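Local coordinates for replication protein B (PDB 3H20), which is the primase of plasmid RSF1010, a nucleotidyltransferase that synthesises the primers from which the plasmid's strands are replicated, at residues D222-E227 against K241-A246. Numbering follows the deposited sequence.
Sequences DEYRSE and KCDFIA
Asp243 and Tyr224 form the polar link between two successive helices of the primase's C-terminal helix bundle, 220-234 and 239-252, joined by a short connection and packed at a steep angle. The axes of the two segments come within 9.9 Å of each other and their directions differ by 126°, a crossing between perpendicular and antiparallel. Along 241-246, Asp243 makes the first touch. Asp243 OD1 accepts a hydrogen bond of 2.6 Å from Tyr224 OH and sits at the edge of the phenol ring, in its plane. The donor comes to the syn side of the carboxylate but 32° out of its plane, and ring and carboxylate are turned 47° apart. With CG anti to the backbone N, the long phenol side chain extends so that its hydroxyl reaches Asp243. OD2 of the same carboxylate is hydrogen-bonded to Tyr282 OH and Ser268 OG, so both oxygens of this buried group are engaged and its rotation is restrained by three hydroxyls. One helical turn on, Ala246 directs its methyl at helix 220-234; consistent with the small side chain, the backbones come as near as 5.7 Å between Ala246 CA and Glu227 CA. Glu227 adds only its aliphatic base, with CB 4.1 Å from Ala246 CB, while its carboxylate forms a salt bridge with Arg253. Beside it, Ala246 CB approaches the tyrosine ring obliquely, 3.9 Å from Tyr224 CD1.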
ATOM      1  N   ASP A 222      -8.351  27.016 -16.598  1.00 41.15           N
ATOM      2  CA  ASP A 222      -8.806  25.644 -16.852  1.00 40.36           C
ATOM      3  C   ASP A 222     -10.103  25.356 -16.102  1.00 39.74           C
ATOM      4  O   ASP A 222     -10.999  24.686 -16.619  1.00 39.50           O
ATOM      5  CB  ASP A 222      -7.737  24.626 -16.434  1.00 40.32           C
ATOM      6  CG  ASP A 222      -6.380  24.886 -17.074  1.00 40.40           C
ATOM      7  OD1 ASP A 222      -6.322  25.317 -18.252  1.00 40.47           O
ATOM      8  OD2 ASP A 222      -5.364  24.636 -16.392  1.00 39.72           O
ATOM      9  N   GLU A 223     -10.174  25.877 -14.879  1.00 39.11           N
ATOM     10  CA  GLU A 223     -11.327  25.748 -13.995  1.00 38.86           C
ATOM     11  C   GLU A 223     -12.557  26.444 -14.588  1.00 38.17           C
ATOM     12  O   GLU A 223     -13.659  25.888 -14.595  1.00 37.87           O
ATOM     13  CB  GLU A 223     -10.975  26.375 -12.643  1.00 38.95           C
ATOM     14  CG  GLU A 223     -11.744  25.850 -11.452  1.00 39.72           C
ATOM     15  CD  GLU A 223     -11.192  26.371 -10.135  1.00 39.60           C
ATOM     16  OE1 GLU A 223      -9.948  26.440 -10.000  1.00 40.77           O
ATOM     17  OE2 GLU A 223     -11.999  26.697  -9.233  1.00 40.34           O
ATOM     18  N   TYR A 224     -12.347  27.660 -15.087  1.00 37.47           N
ATOM     19  CA  TYR A 224     -13.396  28.437 -15.744  1.00 36.92           C
ATOM     20  C   TYR A 224     -13.928  27.734 -16.998  1.00 36.97           C
ATOM     21  O   TYR A 224     -15.138  27.572 -17.157  1.00 36.62           O
ATOM     22  CB  TYR A 224     -12.886  29.848 -16.068  1.00 36.51           C
ATOM     23  CG  TYR A 224     -13.793  30.652 -16.974  1.00 35.95           C
ATOM     24  CD1 TYR A 224     -14.902  31.337 -16.466  1.00 36.28           C
ATOM     25  CD2 TYR A 224     -13.531  30.741 -18.341  1.00 35.75           C
ATOM     26  CE1 TYR A 224     -15.736  32.077 -17.305  1.00 34.80           C
ATOM     27  CE2 TYR A 224     -14.353  31.469 -19.181  1.00 35.71           C
ATOM     28  CZ  TYR A 224     -15.450  32.131 -18.660  1.00 35.52           C
ATOM     29  OH  TYR A 224     -16.254  32.847 -19.509  1.00 35.85           O
ATOM     30  N   ARG A 225     -13.014  27.300 -17.869  1.00 37.27           N
ATOM     31  CA  ARG A 225     -13.374  26.617 -19.113  1.00 37.66           C
ATOM     32  C   ARG A 225     -14.145  25.319 -18.862  1.00 37.84           C
ATOM     33  O   ARG A 225     -15.084  24.995 -19.596  1.00 37.89           O
ATOM     34  CB  ARG A 225     -12.125  26.353 -19.959  1.00 37.82           C
ATOM     35  CG  ARG A 225     -11.427  27.622 -20.440  1.00 38.73           C
ATOM     36  CD  ARG A 225      -9.969  27.365 -20.794  1.00 40.92           C
ATOM     37  NE  ARG A 225      -9.819  26.730 -22.102  1.00 41.96           N
ATOM     38  CZ  ARG A 225      -9.662  27.391 -23.248  1.00 43.23           C
ATOM     39  NH1 ARG A 225      -9.630  28.720 -23.269  1.00 43.72           N
ATOM     40  NH2 ARG A 225      -9.537  26.718 -24.382  1.00 43.35           N
ATOM     41  N   SER A 226     -13.747  24.590 -17.820  1.00 38.02           N
ATOM     42  CA  SER A 226     -14.420  23.352 -17.420  1.00 38.12           C
ATOM     43  C   SER A 226     -15.892  23.590 -17.066  1.00 38.03           C
ATOM     44  O   SER A 226     -16.775  22.891 -17.569  1.00 37.83           O
ATOM     45  CB  SER A 226     -13.688  22.704 -16.243  1.00 38.30           C
ATOM     46  OG  SER A 226     -14.025  21.333 -16.128  1.00 38.66           O
ATOM     47  N   GLU A 227     -16.147  24.585 -16.215  1.00 38.07           N
ATOM     48  CA  GLU A 227     -17.513  24.952 -15.833  1.00 38.16           C
ATOM     49  C   GLU A 227     -18.332  25.418 -17.043  1.00 37.64           C
ATOM     50  O   GLU A 227     -19.480  25.000 -17.217  1.00 37.48           O
ATOM     51  CB  GLU A 227     -17.516  26.038 -14.743  1.00 38.57           C
ATOM     52  CG  GLU A 227     -16.861  25.641 -13.409  1.00 40.86           C
ATOM     53  CD  GLU A 227     -17.515  24.437 -12.736  1.00 43.53           C
ATOM     54  OE1 GLU A 227     -18.757  24.310 -12.784  1.00 44.91           O
ATOM     55  OE2 GLU A 227     -16.780  23.610 -12.150  1.00 45.03           O
ATOM     56  N   LYS A 241     -24.972  34.966 -18.186  1.00 33.76           N
ATOM     57  CA  LYS A 241     -25.421  34.129 -17.075  1.00 33.71           C
ATOM     58  C   LYS A 241     -24.446  32.971 -16.854  1.00 33.38           C
ATOM     59  O   LYS A 241     -24.117  32.650 -15.714  1.00 33.49           O
ATOM     60  CB  LYS A 241     -26.838  33.608 -17.329  1.00 33.61           C
ATOM     61  CG  LYS A 241     -27.387  32.688 -16.240  1.00 34.35           C
ATOM     62  CD  LYS A 241     -28.743  32.115 -16.638  1.00 33.98           C
ATOM     63  CE  LYS A 241     -29.277  31.160 -15.578  1.00 34.14           C
ATOM     64  NZ  LYS A 241     -29.711  31.848 -14.324  1.00 34.11           N
ATOM     65  N   CYS A 242     -23.990  32.356 -17.947  1.00 33.19           N
ATOM     66  CA  CYS A 242     -22.949  31.330 -17.892  1.00 32.86           C
ATOM     67  C   CYS A 242     -21.721  31.855 -17.147  1.00 32.93           C
ATOM     68  O   CYS A 242     -21.215  31.190 -16.235  1.00 32.69           O
ATOM     69  CB  CYS A 242     -22.542  30.870 -19.298  1.00 32.76           C
ATOM     70  SG  CYS A 242     -23.771  29.892 -20.189  1.00 31.79           S
ATOM     71  N   ASP A 243     -21.252  33.044 -17.537  1.00 32.48           N
ATOM     72  CA  ASP A 243     -20.139  33.704 -16.852  1.00 32.59           C
ATOM     73  C   ASP A 243     -20.427  33.850 -15.358  1.00 32.82           C
ATOM     74  O   ASP A 243     -19.576  33.544 -14.525  1.00 32.84           O
ATOM     75  CB  ASP A 243     -19.879  35.099 -17.428  1.00 32.16           C
ATOM     76  CG  ASP A 243     -18.996  35.090 -18.680  1.00 32.18           C
ATOM     77  OD1 ASP A 243     -18.482  34.028 -19.090  1.00 30.87           O
ATOM     78  OD2 ASP A 243     -18.816  36.181 -19.256  1.00 32.17           O
ATOM     79  N   PHE A 244     -21.623  34.336 -15.033  1.00 33.04           N
ATOM     80  CA  PHE A 244     -22.011  34.584 -13.649  1.00 33.28           C
ATOM     81  C   PHE A 244     -21.922  33.299 -12.809  1.00 33.01           C
ATOM     82  O   PHE A 244     -21.373  33.309 -11.708  1.00 32.77           O
ATOM     83  CB  PHE A 244     -23.424  35.173 -13.587  1.00 33.91           C
ATOM     84  CG  PHE A 244     -23.906  35.444 -12.192  1.00 35.52           C
ATOM     85  CD1 PHE A 244     -23.644  36.661 -11.577  1.00 37.70           C
ATOM     86  CD2 PHE A 244     -24.614  34.477 -11.485  1.00 38.03           C
ATOM     87  CE1 PHE A 244     -24.087  36.915 -10.279  1.00 39.07           C
ATOM     88  CE2 PHE A 244     -25.050  34.718 -10.184  1.00 38.74           C
ATOM     89  CZ  PHE A 244     -24.789  35.941  -9.586  1.00 38.23           C
ATOM     90  N   ILE A 245     -22.478  32.208 -13.330  1.00 32.53           N
ATOM     91  CA  ILE A 245     -22.473  30.932 -12.605  1.00 32.53           C
ATOM     92  C   ILE A 245     -21.057  30.353 -12.467  1.00 32.62           C
ATOM     93  O   ILE A 245     -20.696  29.835 -11.405  1.00 33.10           O
ATOM     94  CB  ILE A 245     -23.447  29.893 -13.234  1.00 32.38           C
ATOM     95  CG1 ILE A 245     -24.891  30.416 -13.199  1.00 32.02           C
ATOM     96  CG2 ILE A 245     -23.346  28.557 -12.507  1.00 32.46           C
ATOM     97  CD1 ILE A 245     -25.912  29.529 -13.886  1.00 32.09           C
ATOM     98  N   ALA A 246     -20.262  30.432 -13.532  1.00 32.25           N
ATOM     99  CA  ALA A 246     -18.866  29.991 -13.476  1.00 32.64           C
ATOM    100  C   ALA A 246     -18.070  30.825 -12.458  1.00 32.57           C
ATOM    101  O   ALA A 246     -17.350  30.273 -11.619  1.00 32.53           O
ATOM    102  CB  ALA A 246     -18.216  30.048 -14.871  1.00 32.42           C
TER